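Local coordinates for protein peptidase S8 and S53, subtilisin, kexin, sedolisin (Mycobacterium smegmatis, PDB 4KG7) that is a subtilisin-like serine endopeptidase, the mycosin MycP3 of the ESX-3 type VII secretion system, and probably cleaves peptide bonds through a Ser-His-Asp charge relay, at residues Thr74-Pro78 against Asp96-Asp100; Gln24-Ser30 against Pro138-Thr144; Val4-Gln8 against Trp243-Thr247; Cys227-Leu232 against Thr275-Trp280. All blocks are in the same frame, centred on the assembly; numbering follows the deposited sequence.

Contact 1 of 4, residues Thr74-Pro78 against Asp96-Asp100; sequences TGVQP and DGLTD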
# COMPACT_ATOMS: atom_id res chain seq x y z
N THR A 74 2.79 5.68 -7.70
CA THR A 74 2.89 6.78 -8.64
C THR A 74 4.35 7.10 -9.06
O THR A 74 4.62 8.18 -9.59
CB THR A 74 2.28 8.08 -8.06
OG1 THR A 74 3.10 8.58 -6.99
CG2 THR A 74 0.83 7.90 -7.58
N GLY A 75 5.28 6.16 -8.85
CA GLY A 75 6.70 6.44 -9.06
C GLY A 75 7.33 6.89 -7.76
O GLY A 75 6.63 7.33 -6.81
N VAL A 76 8.66 6.81 -7.72
CA VAL A 76 9.43 7.18 -6.55
C VAL A 76 10.57 8.06 -7.01
O VAL A 76 11.37 7.65 -7.85
CB VAL A 76 10.01 5.95 -5.81
CG1 VAL A 76 10.90 6.36 -4.64
CG2 VAL A 76 8.91 5.05 -5.31
N GLN A 77 10.65 9.25 -6.45
CA GLN A 77 11.72 10.19 -6.80
C GLN A 77 12.96 9.95 -5.95
O GLN A 77 12.95 10.20 -4.76
CB GLN A 77 11.22 11.61 -6.59
CG GLN A 77 11.94 12.69 -7.37
CD GLN A 77 11.70 12.59 -8.88
OE1 GLN A 77 10.55 12.51 -9.37
NE2 GLN A 77 12.77 12.58 -9.61
N PRO A 78 14.07 9.48 -6.58
CA PRO A 78 15.26 9.29 -5.77
C PRO A 78 15.80 10.59 -5.20
O PRO A 78 15.64 11.64 -5.76
CB PRO A 78 16.28 8.66 -6.75
CG PRO A 78 15.46 8.21 -7.93
CD PRO A 78 14.30 9.15 -8.00
N ASP A 96 11.43 4.98 -16.21
CA ASP A 96 11.99 3.86 -15.46
C ASP A 96 11.30 3.63 -14.13
O ASP A 96 11.67 2.73 -13.39
CB ASP A 96 13.50 4.09 -15.26
CG ASP A 96 13.84 5.39 -14.52
OD1 ASP A 96 12.91 6.13 -14.11
OD2 ASP A 96 15.06 5.66 -14.41
N GLY A 97 10.29 4.41 -13.83
CA GLY A 97 9.63 4.30 -12.55
C GLY A 97 10.19 5.23 -11.49
O GLY A 97 9.68 5.25 -10.36
N LEU A 98 11.20 6.01 -11.84
CA LEU A 98 11.91 6.88 -10.88
C LEU A 98 11.56 8.36 -11.07
O LEU A 98 12.31 9.24 -10.67
CB LEU A 98 13.42 6.65 -10.94
CG LEU A 98 13.84 5.20 -10.69
CD1 LEU A 98 15.34 5.08 -10.88
CD2 LEU A 98 13.38 4.75 -9.30
N THR A 99 10.40 8.58 -11.67
CA THR A 99 9.80 9.89 -11.74
C THR A 99 8.44 9.86 -11.04
O THR A 99 7.55 9.12 -11.41
CB THR A 99 9.60 10.35 -13.20
OG1 THR A 99 10.86 10.43 -13.86
CG2 THR A 99 8.94 11.70 -13.20
N ASP A 100 8.26 10.71 -10.04
CA ASP A 100 7.01 10.80 -9.31
C ASP A 100 6.40 12.20 -9.51
O ASP A 100 6.87 13.17 -8.92
CB ASP A 100 7.30 10.54 -7.84
CG ASP A 100 6.05 10.56 -6.97
OD1 ASP A 100 4.93 10.66 -7.54
OD2 ASP A 100 6.20 10.51 -5.74
O HOH W 1 12.56 12.45 -12.59
O HOH W 2 9.39 14.80 -10.17
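Asp-100 and Thr-74 meet in the buried half of this contact, where Thr-74 OG1 donates to Asp-100 OD1 over 2.8 Å, reaching the oxygen from above the carboxylate plane. Set anti to the backbone N (chi1 -178°), Asp-100 CG lies 3.3 Å from Gly-75 O, close packing and not a bond. OD1 also accepts from the backbone N of Asp-102 and Gly-103, and OD2 is bonded to Thr-106 OG1, so both oxygens are held. Gly-75 packs tightly: Gly-75 CA makes a CA-H...O contact with Gly-97 O at 3.5 Å, and the direction a CB would take runs onto Thr-99 O. One backbone bond follows, Val-76 N to Gly-97 O at 3.2 Å.

Toward solvent the packing gives way to polar and water-mediated links. Gln-77 bends at chi2 (68°) and turns its amide back, and OE1 takes the N-H of Asp-100 at 3.0 Å in an almost straight bond (176°). One water joins Gln-77 NE2 to Thr-99 OG1, while Pro-78 CG only brushes Leu-98 CB at 4.0 Å. Thr-74 follows Asp-73, touches His-104 and through OG1 accepts from Gly-105 N, placing the contact beside the predicted catalytic triad of a subtilisin fold.

Contact 2 of 4, residues Gln24-Ser30 against Pro138-Thr144; sequences QPMMQRS and PRFAPRT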
# COMPACT_ATOMS: atom_id res chain seq x y z
N GLN A 24 -2.87 2.00 -23.78
CA GLN A 24 -2.94 3.01 -24.84
C GLN A 24 -2.13 4.22 -24.43
O GLN A 24 -1.84 4.42 -23.24
CB GLN A 24 -4.39 3.41 -25.16
CG GLN A 24 -5.18 3.99 -24.03
CD GLN A 24 -6.60 4.41 -24.43
OE1 GLN A 24 -6.84 4.90 -25.53
NE2 GLN A 24 -7.54 4.23 -23.51
N PRO A 25 -1.73 5.03 -25.41
CA PRO A 25 -0.95 6.21 -25.08
C PRO A 25 -1.65 7.14 -24.10
O PRO A 25 -2.86 7.32 -24.19
CB PRO A 25 -0.74 6.86 -26.45
CG PRO A 25 -0.76 5.70 -27.41
CD PRO A 25 -1.85 4.84 -26.87
N MET A 26 -0.88 7.70 -23.17
CA MET A 26 -1.39 8.57 -22.10
C MET A 26 -0.83 9.97 -22.29
O MET A 26 0.24 10.15 -22.89
CB MET A 26 -0.98 8.02 -20.73
CG MET A 26 -1.38 6.57 -20.51
SD MET A 26 -3.17 6.36 -20.43
CE MET A 26 -3.44 6.84 -18.72
N MET A 27 -1.55 10.95 -21.78
CA MET A 27 -1.09 12.34 -21.81
C MET A 27 -1.25 12.93 -20.43
O MET A 27 -2.16 12.57 -19.70
CB MET A 27 -1.84 13.18 -22.87
CG MET A 27 -3.16 13.81 -22.44
SD MET A 27 -4.02 14.71 -23.78
CE MET A 27 -3.35 16.36 -23.55
N GLN A 28 -0.35 13.84 -20.07
CA GLN A 28 -0.43 14.49 -18.77
C GLN A 28 -1.50 15.57 -18.83
O GLN A 28 -1.45 16.42 -19.71
CB GLN A 28 0.93 15.07 -18.40
CG GLN A 28 0.98 15.56 -16.96
CD GLN A 28 2.34 16.05 -16.54
OE1 GLN A 28 3.37 15.69 -17.13
NE2 GLN A 28 2.35 16.86 -15.49
N ARG A 29 -2.48 15.52 -17.93
CA ARG A 29 -3.61 16.47 -17.96
C ARG A 29 -3.53 17.53 -16.86
O ARG A 29 -4.20 18.54 -16.96
CB ARG A 29 -4.95 15.73 -17.86
CG ARG A 29 -5.28 15.20 -16.47
CD ARG A 29 -6.56 14.37 -16.45
NE ARG A 29 -6.55 13.41 -15.34
CZ ARG A 29 -7.46 12.45 -15.14
NH1 ARG A 29 -8.49 12.29 -15.98
NH2 ARG A 29 -7.34 11.63 -14.10
N SER A 30 -2.72 17.28 -15.84
CA SER A 30 -2.60 18.16 -14.67
C SER A 30 -1.13 18.35 -14.39
O SER A 30 -0.32 17.43 -14.63
CB SER A 30 -3.22 17.52 -13.43
OG SER A 30 -4.61 17.71 -13.41
N PRO A 138 -3.03 9.94 -11.21
CA PRO A 138 -4.21 10.74 -11.60
C PRO A 138 -3.89 11.98 -12.38
O PRO A 138 -4.83 12.68 -12.82
CB PRO A 138 -4.83 11.12 -10.27
CG PRO A 138 -3.78 11.02 -9.27
CD PRO A 138 -2.77 10.01 -9.76
N ARG A 139 -2.60 12.28 -12.56
CA ARG A 139 -2.20 13.43 -13.38
C ARG A 139 -2.26 13.11 -14.88
O ARG A 139 -2.02 13.99 -15.70
CB ARG A 139 -0.78 13.89 -13.03
CG ARG A 139 -0.57 14.31 -11.58
CD ARG A 139 -1.34 15.57 -11.26
NE ARG A 139 -1.28 15.87 -9.84
CZ ARG A 139 -1.98 15.20 -8.92
NH1 ARG A 139 -2.79 14.21 -9.27
NH2 ARG A 139 -1.88 15.54 -7.64
N PHE A 140 -2.53 11.85 -15.22
CA PHE A 140 -2.53 11.39 -16.61
C PHE A 140 -3.86 10.76 -16.98
O PHE A 140 -4.59 10.24 -16.13
CB PHE A 140 -1.42 10.37 -16.85
CG PHE A 140 -0.05 10.97 -16.81
CD1 PHE A 140 0.52 11.32 -15.60
CD2 PHE A 140 0.67 11.18 -17.98
CE1 PHE A 140 1.78 11.88 -15.54
CE2 PHE A 140 1.95 11.72 -17.91
CZ PHE A 140 2.49 12.09 -16.70
N ALA A 141 -4.17 10.84 -18.26
CA ALA A 141 -5.34 10.20 -18.83
C ALA A 141 -5.00 9.75 -20.24
O ALA A 141 -4.01 10.20 -20.81
CB ALA A 141 -6.49 11.19 -18.86
N PRO A 142 -5.83 8.87 -20.81
CA PRO A 142 -5.62 8.50 -22.21
C PRO A 142 -5.57 9.70 -23.14
O PRO A 142 -6.34 10.66 -22.99
CB PRO A 142 -6.85 7.65 -22.51
CG PRO A 142 -7.21 7.04 -21.22
CD PRO A 142 -6.93 8.11 -20.20
N ARG A 143 -4.67 9.65 -24.11
CA ARG A 143 -4.53 10.71 -25.08
C ARG A 143 -5.83 10.85 -25.89
O ARG A 143 -6.31 11.96 -26.15
CB ARG A 143 -3.35 10.40 -26.00
CG ARG A 143 -2.83 11.57 -26.80
CD ARG A 143 -1.67 11.15 -27.67
NE ARG A 143 -2.11 10.20 -28.69
CZ ARG A 143 -1.35 9.29 -29.29
NH1 ARG A 143 -0.05 9.18 -28.99
NH2 ARG A 143 -1.88 8.48 -30.19
N THR A 144 -6.41 9.71 -26.28
CA THR A 144 -7.69 9.71 -26.99
C THR A 144 -8.80 9.95 -25.95
O THR A 144 -8.91 9.16 -24.99
CB THR A 144 -7.90 8.39 -27.75
OG1 THR A 144 -6.87 8.25 -28.73
CG2 THR A 144 -9.27 8.38 -28.45
O HOH W 3 -4.93 6.98 -26.08
O HOH W 4 -9.31 6.32 -25.06
O HOH W 5 -5.41 15.36 -13.34
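Met-27 and Ala-141 form the hydrogen-bonded pair at the middle of a two-stranded antiparallel sheet. The axes of strands 26-28 and 140-142 approach to 4.5 Å, with 144° between their directions. Met-27 N gives its hydrogen to Ala-141 O over 2.7 Å, and Ala-141 N returns one to Met-27 O at 3.0 Å. Bonds from Arg-143 N to Pro-25 O and from Arg-29 N to Arg-139 O continue the pairing beyond the strands. Met-26 with Pro-142 and Gln-28 with Phe-140 are the non-hydrogen-bonded pairs.

This small sheet is separate from the seven-stranded parallel sheet of the subtilisin fold. It fastens an N-terminal segment to the chain following strand 129-134, at the surface, with the side chain of Pro-138 about 7 Å from that of His-104.

On one face of the small sheet, Gln-28 CB lies over the Phe-140 ring, 3.9 Å from its centroid and 27° off the normal, in a CH-pi contact. The extended Gln-28 chain continues past CZ, and NE2 is secured by Ser-30 O. On the face carrying Ala-141, Arg-29 grips Pro-138 O side-on: NE at 3.1 Å and NH2 at 3.0 Å both point at this oxygen in the guanidinium plane, while Phe-140 O and Ala-141 CB lie over one guanidinium face. Met-26, folded back by bends at chi2 and chi3, brings CE to 4.0 Å from Pro-142 CD. Pro-25 CB covers one face of the Arg-143 guanidinium, and Arg-139 directs its own toward Asp-102 in a salt bridge. Two waters connect Gln-24 OE1 with the backbone of Thr-144.

Contact 3 of 4, residues Val4-Gln8 against Trp243-Thr247; sequences VSPPQ and WNGVT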
# COMPACT_ATOMS: atom_id res chain seq x y z
N VAL A 4 -22.76 -11.16 -3.16
CA VAL A 4 -21.32 -10.78 -2.95
C VAL A 4 -20.65 -11.78 -2.01
O VAL A 4 -21.05 -11.96 -0.86
CB VAL A 4 -21.16 -9.36 -2.37
CG1 VAL A 4 -19.68 -8.98 -2.30
CG2 VAL A 4 -21.93 -8.35 -3.20
N SER A 5 -19.62 -12.44 -2.53
CA SER A 5 -18.95 -13.50 -1.80
C SER A 5 -17.46 -13.35 -2.01
O SER A 5 -17.04 -12.69 -2.97
CB SER A 5 -19.43 -14.86 -2.31
OG SER A 5 -19.42 -14.88 -3.72
N PRO A 6 -16.65 -13.95 -1.13
CA PRO A 6 -15.22 -13.79 -1.33
C PRO A 6 -14.77 -14.25 -2.73
O PRO A 6 -15.26 -15.29 -3.21
CB PRO A 6 -14.62 -14.65 -0.21
CG PRO A 6 -15.69 -14.73 0.83
CD PRO A 6 -16.95 -14.80 0.03
N PRO A 7 -13.87 -13.49 -3.40
CA PRO A 7 -13.48 -13.84 -4.76
C PRO A 7 -12.62 -15.11 -4.78
O PRO A 7 -11.99 -15.46 -3.79
CB PRO A 7 -12.69 -12.63 -5.25
CG PRO A 7 -12.11 -12.05 -4.01
CD PRO A 7 -13.20 -12.24 -2.97
N GLN A 8 -12.68 -15.81 -5.90
CA GLN A 8 -11.98 -17.06 -6.08
C GLN A 8 -11.36 -17.03 -7.45
O GLN A 8 -12.03 -16.66 -8.42
CB GLN A 8 -13.02 -18.16 -6.03
CG GLN A 8 -12.53 -19.49 -5.54
CD GLN A 8 -13.68 -20.29 -5.01
OE1 GLN A 8 -14.76 -20.30 -5.60
NE2 GLN A 8 -13.48 -20.95 -3.88
N TRP A 243 -19.36 -10.40 4.38
CA TRP A 243 -19.14 -10.31 2.95
C TRP A 243 -20.45 -10.07 2.21
O TRP A 243 -20.47 -9.36 1.22
CB TRP A 243 -18.48 -11.59 2.40
CG TRP A 243 -17.03 -11.71 2.73
CD1 TRP A 243 -16.48 -12.24 3.87
CD2 TRP A 243 -15.91 -11.30 1.92
NE1 TRP A 243 -15.12 -12.17 3.82
CE2 TRP A 243 -14.74 -11.61 2.63
CE3 TRP A 243 -15.80 -10.71 0.65
CZ2 TRP A 243 -13.45 -11.35 2.12
CZ3 TRP A 243 -14.50 -10.45 0.15
CH2 TRP A 243 -13.36 -10.77 0.88
N ASN A 244 -21.53 -10.68 2.69
CA ASN A 244 -22.83 -10.63 1.98
C ASN A 244 -23.33 -9.19 1.86
O ASN A 244 -24.00 -8.83 0.88
CB ASN A 244 -23.90 -11.44 2.72
CG ASN A 244 -23.67 -12.94 2.65
OD1 ASN A 244 -22.79 -13.44 1.93
ND2 ASN A 244 -24.45 -13.67 3.41
N GLY A 245 -23.01 -8.37 2.85
CA GLY A 245 -23.47 -7.00 2.91
C GLY A 245 -22.62 -6.00 2.15
O GLY A 245 -22.94 -4.83 2.12
N VAL A 246 -21.52 -6.44 1.53
CA VAL A 246 -20.61 -5.49 0.87
C VAL A 246 -21.31 -4.72 -0.24
O VAL A 246 -21.99 -5.33 -1.07
CB VAL A 246 -19.38 -6.22 0.32
CG1 VAL A 246 -18.58 -5.33 -0.62
CG2 VAL A 246 -18.51 -6.63 1.50
N THR A 247 -21.13 -3.40 -0.24
CA THR A 247 -21.64 -2.53 -1.30
C THR A 247 -20.51 -1.88 -2.10
O THR A 247 -20.76 -1.41 -3.22
CB THR A 247 -22.53 -1.42 -0.73
OG1 THR A 247 -21.78 -0.59 0.17
CG2 THR A 247 -23.73 -1.98 -0.02
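Pro-6 lies over the indole of Trp-243 in a CH-pi contact. Pro-6 CG stands 3.6 Å from the centroid of the five-membered ring and 11° off its normal, almost directly above the centre. The six-membered part of the indole meets the backbone of the same proline, with Trp-243 CE3 at 3.7 Å from Pro-6 CA. Pro-7 continues the cover obliquely, its CD 3.8 Å from Trp-243 CZ3. Consecutive prolines thus follow the length of one indole.

Aliphatic packing makes the second group. Val-4 has CG1 anti to the backbone N (chi1 -175°), which sends that methyl to 3.8 Å from Val-246 CB; the two valines cross at about a right angle. The other branch, CG2, meets the backbone at Val-246 O, 3.7 Å away.

Polar bonding across the interface is absent. Val-4 O and Trp-243 O come within 3.4 Å, but both are acceptors. Inside its own segment, Trp-243 O accepts from Val-246 N at 3.1 Å to close a type I beta turn.

Asp-239 accepts from the backbone N of Trp-243 and Asn-244 through OD1 and OD2, and the indole meets Trp-280 edge-to-face. Val-4 and Pro-6 therefore lie on a surface loop between strands 209-213 and 248-251, whose last residue here, Thr-247, leads directly into strand 248-251; Val-4 also touches Ala-186, just after strand 182-185.

Contact 4 of 4, residues Cys227-Leu232 against Thr275-Trp280; sequences CESNPL and TMAGPW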
# COMPACT_ATOMS: atom_id res chain seq x y z
N CYS A 227 -14.93 5.17 -2.77
CA CYS A 227 -14.93 4.11 -1.77
C CYS A 227 -15.89 4.43 -0.62
O CYS A 227 -15.94 5.57 -0.17
CB CYS A 227 -13.52 3.97 -1.20
SG CYS A 227 -12.27 3.46 -2.41
N GLU A 228 -16.64 3.45 -0.12
CA GLU A 228 -17.49 3.66 1.03
C GLU A 228 -17.35 2.50 1.99
O GLU A 228 -17.24 1.34 1.57
CB GLU A 228 -18.96 3.79 0.61
CG GLU A 228 -19.26 5.08 -0.13
CD GLU A 228 -20.68 5.20 -0.66
OE1 GLU A 228 -21.52 4.27 -0.47
OE2 GLU A 228 -20.95 6.24 -1.30
N SER A 229 -17.35 2.79 3.29
CA SER A 229 -17.35 1.74 4.28
C SER A 229 -18.53 0.80 4.10
O SER A 229 -19.67 1.24 3.87
CB SER A 229 -17.37 2.33 5.68
OG SER A 229 -16.08 2.77 6.04
N ASN A 230 -18.26 -0.49 4.28
CA ASN A 230 -19.27 -1.54 4.21
C ASN A 230 -19.88 -1.85 5.57
O ASN A 230 -19.28 -1.54 6.59
CB ASN A 230 -18.62 -2.78 3.64
CG ASN A 230 -18.21 -2.58 2.21
OD1 ASN A 230 -19.07 -2.45 1.34
ND2 ASN A 230 -16.90 -2.49 1.96
N PRO A 231 -21.08 -2.44 5.58
CA PRO A 231 -21.69 -2.74 6.87
C PRO A 231 -20.82 -3.68 7.70
O PRO A 231 -20.14 -4.56 7.16
CB PRO A 231 -23.02 -3.43 6.52
CG PRO A 231 -23.24 -3.13 5.09
CD PRO A 231 -21.94 -2.80 4.44
N LEU A 232 -20.83 -3.47 9.00
CA LEU A 232 -19.98 -4.21 9.91
C LEU A 232 -20.53 -5.62 10.15
O LEU A 232 -21.66 -5.92 9.76
CB LEU A 232 -19.89 -3.43 11.22
CG LEU A 232 -19.30 -2.02 11.09
CD1 LEU A 232 -19.31 -1.39 12.46
CD2 LEU A 232 -17.90 -2.05 10.52
N THR A 275 -11.04 5.39 7.75
CA THR A 275 -10.60 4.07 7.27
C THR A 275 -11.80 3.29 6.72
O THR A 275 -12.85 3.23 7.38
CB THR A 275 -9.75 3.32 8.31
OG1 THR A 275 -8.86 2.40 7.65
CG2 THR A 275 -10.58 2.59 9.32
N MET A 276 -11.65 2.69 5.55
CA MET A 276 -12.80 2.03 4.89
C MET A 276 -13.05 0.66 5.49
O MET A 276 -12.18 -0.22 5.40
CB MET A 276 -12.53 1.87 3.41
CG MET A 276 -13.69 1.25 2.65
SD MET A 276 -13.25 1.09 0.91
CE MET A 276 -14.48 -0.08 0.38
N ALA A 277 -14.25 0.42 6.00
CA ALA A 277 -14.58 -0.88 6.58
C ALA A 277 -14.82 -1.90 5.49
O ALA A 277 -15.50 -1.62 4.51
CB ALA A 277 -15.83 -0.78 7.42
N GLY A 278 -14.29 -3.09 5.68
CA GLY A 278 -14.61 -4.20 4.80
C GLY A 278 -14.22 -5.51 5.45
O GLY A 278 -13.36 -5.53 6.34
N PRO A 279 -14.78 -6.62 4.96
CA PRO A 279 -14.58 -7.96 5.55
C PRO A 279 -13.20 -8.55 5.29
O PRO A 279 -12.86 -9.58 5.86
CB PRO A 279 -15.66 -8.81 4.88
CG PRO A 279 -15.82 -8.16 3.56
CD PRO A 279 -15.73 -6.68 3.83
N TRP A 280 -12.42 -7.87 4.45
CA TRP A 280 -11.07 -8.28 4.05
C TRP A 280 -9.97 -7.69 4.92
O TRP A 280 -8.83 -8.13 4.84
CB TRP A 280 -10.84 -7.90 2.57
CG TRP A 280 -11.34 -6.55 2.27
CD1 TRP A 280 -10.81 -5.36 2.66
CD2 TRP A 280 -12.56 -6.25 1.57
NE1 TRP A 280 -11.62 -4.32 2.24
CE2 TRP A 280 -12.70 -4.84 1.58
CE3 TRP A 280 -13.52 -7.02 0.94
CZ2 TRP A 280 -13.78 -4.21 0.95
CZ3 TRP A 280 -14.59 -6.38 0.33
CH2 TRP A 280 -14.72 -4.99 0.35
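Ser-229 OG lies anti to the carbonyl carbon, beside its own backbone N, and from there meets Ala-277 N. Asn-230 CG takes the same position (chi1 -67°), and the amide beyond it brings ND2 to Ala-277 O. Met-276 is extended instead, a straight chain that carries SD and CE along the 227-230 backbone.

Ala-277 is held at both its backbone polar atoms. Its N-H enters Ser-229 OG over 3.0 Å in a nearly straight bond of 171°. Its carbonyl oxygen accepts twice: Asn-230 N approaches from above the carbonyl plane, whereas Asn-230 ND2 lies in that plane, 3.0 Å from Ala-277 O. The amide of Asn-230 has further partners, since OD1 accepts from Thr-247 N and ND2 also donates to Ser-248 O. This amide stands almost perpendicular to the Trp-280 indole (85° between planes), with Asn-230 ND2 3.7 Å from Trp-280 CH2, reached obliquely.

Two apolar pairs flank these bonds: Met-276 SD rests 3.6 Å from Cys-227 CB, and Leu-232 CD2 meets Ala-277 CB at 3.9 Å. Separately, Met-276 CE makes a close methyl-to-carbonyl approach, 3.3 Å from Glu-228 O. Cys-227 is itself tied by a disulfide to Cys-183, while the backbone of Met-276 pairs with Gly-215.

The contact joins the long loop following strand 209-213 to the one preceding strand 281-286, the two lying within a subtilase fold. The three partners of the buried Asn-230 amide, Ala-277 O, Thr-247 N and Ser-248 O, are all backbone atoms, an arrangement that would be expected to limit rotation of the amide.

Contact 4 is the buried one of the set, contact 1 is partly buried, and contacts 2 and 3 lie at the surface. Contacts 3 and 4 share a neighbourhood: they draw on the same long loop between strands 209-213 and 248-251, and touch where Trp-243 packs on Pro-279. Contacts 1 and 2, about 17 Å apart between centres, sit on the same side of the chain's centre, near the predicted charge-relay residues, with Asp-102 a partner of both. Chemistry varies with place: side chains bonding to backbone dominate contact 4, carboxylate and amide bonds contact 1, strand pairing contact 2, and proline-aromatic packing without hydrogen bonds contact 3. Both surface contacts fasten N-terminal segments.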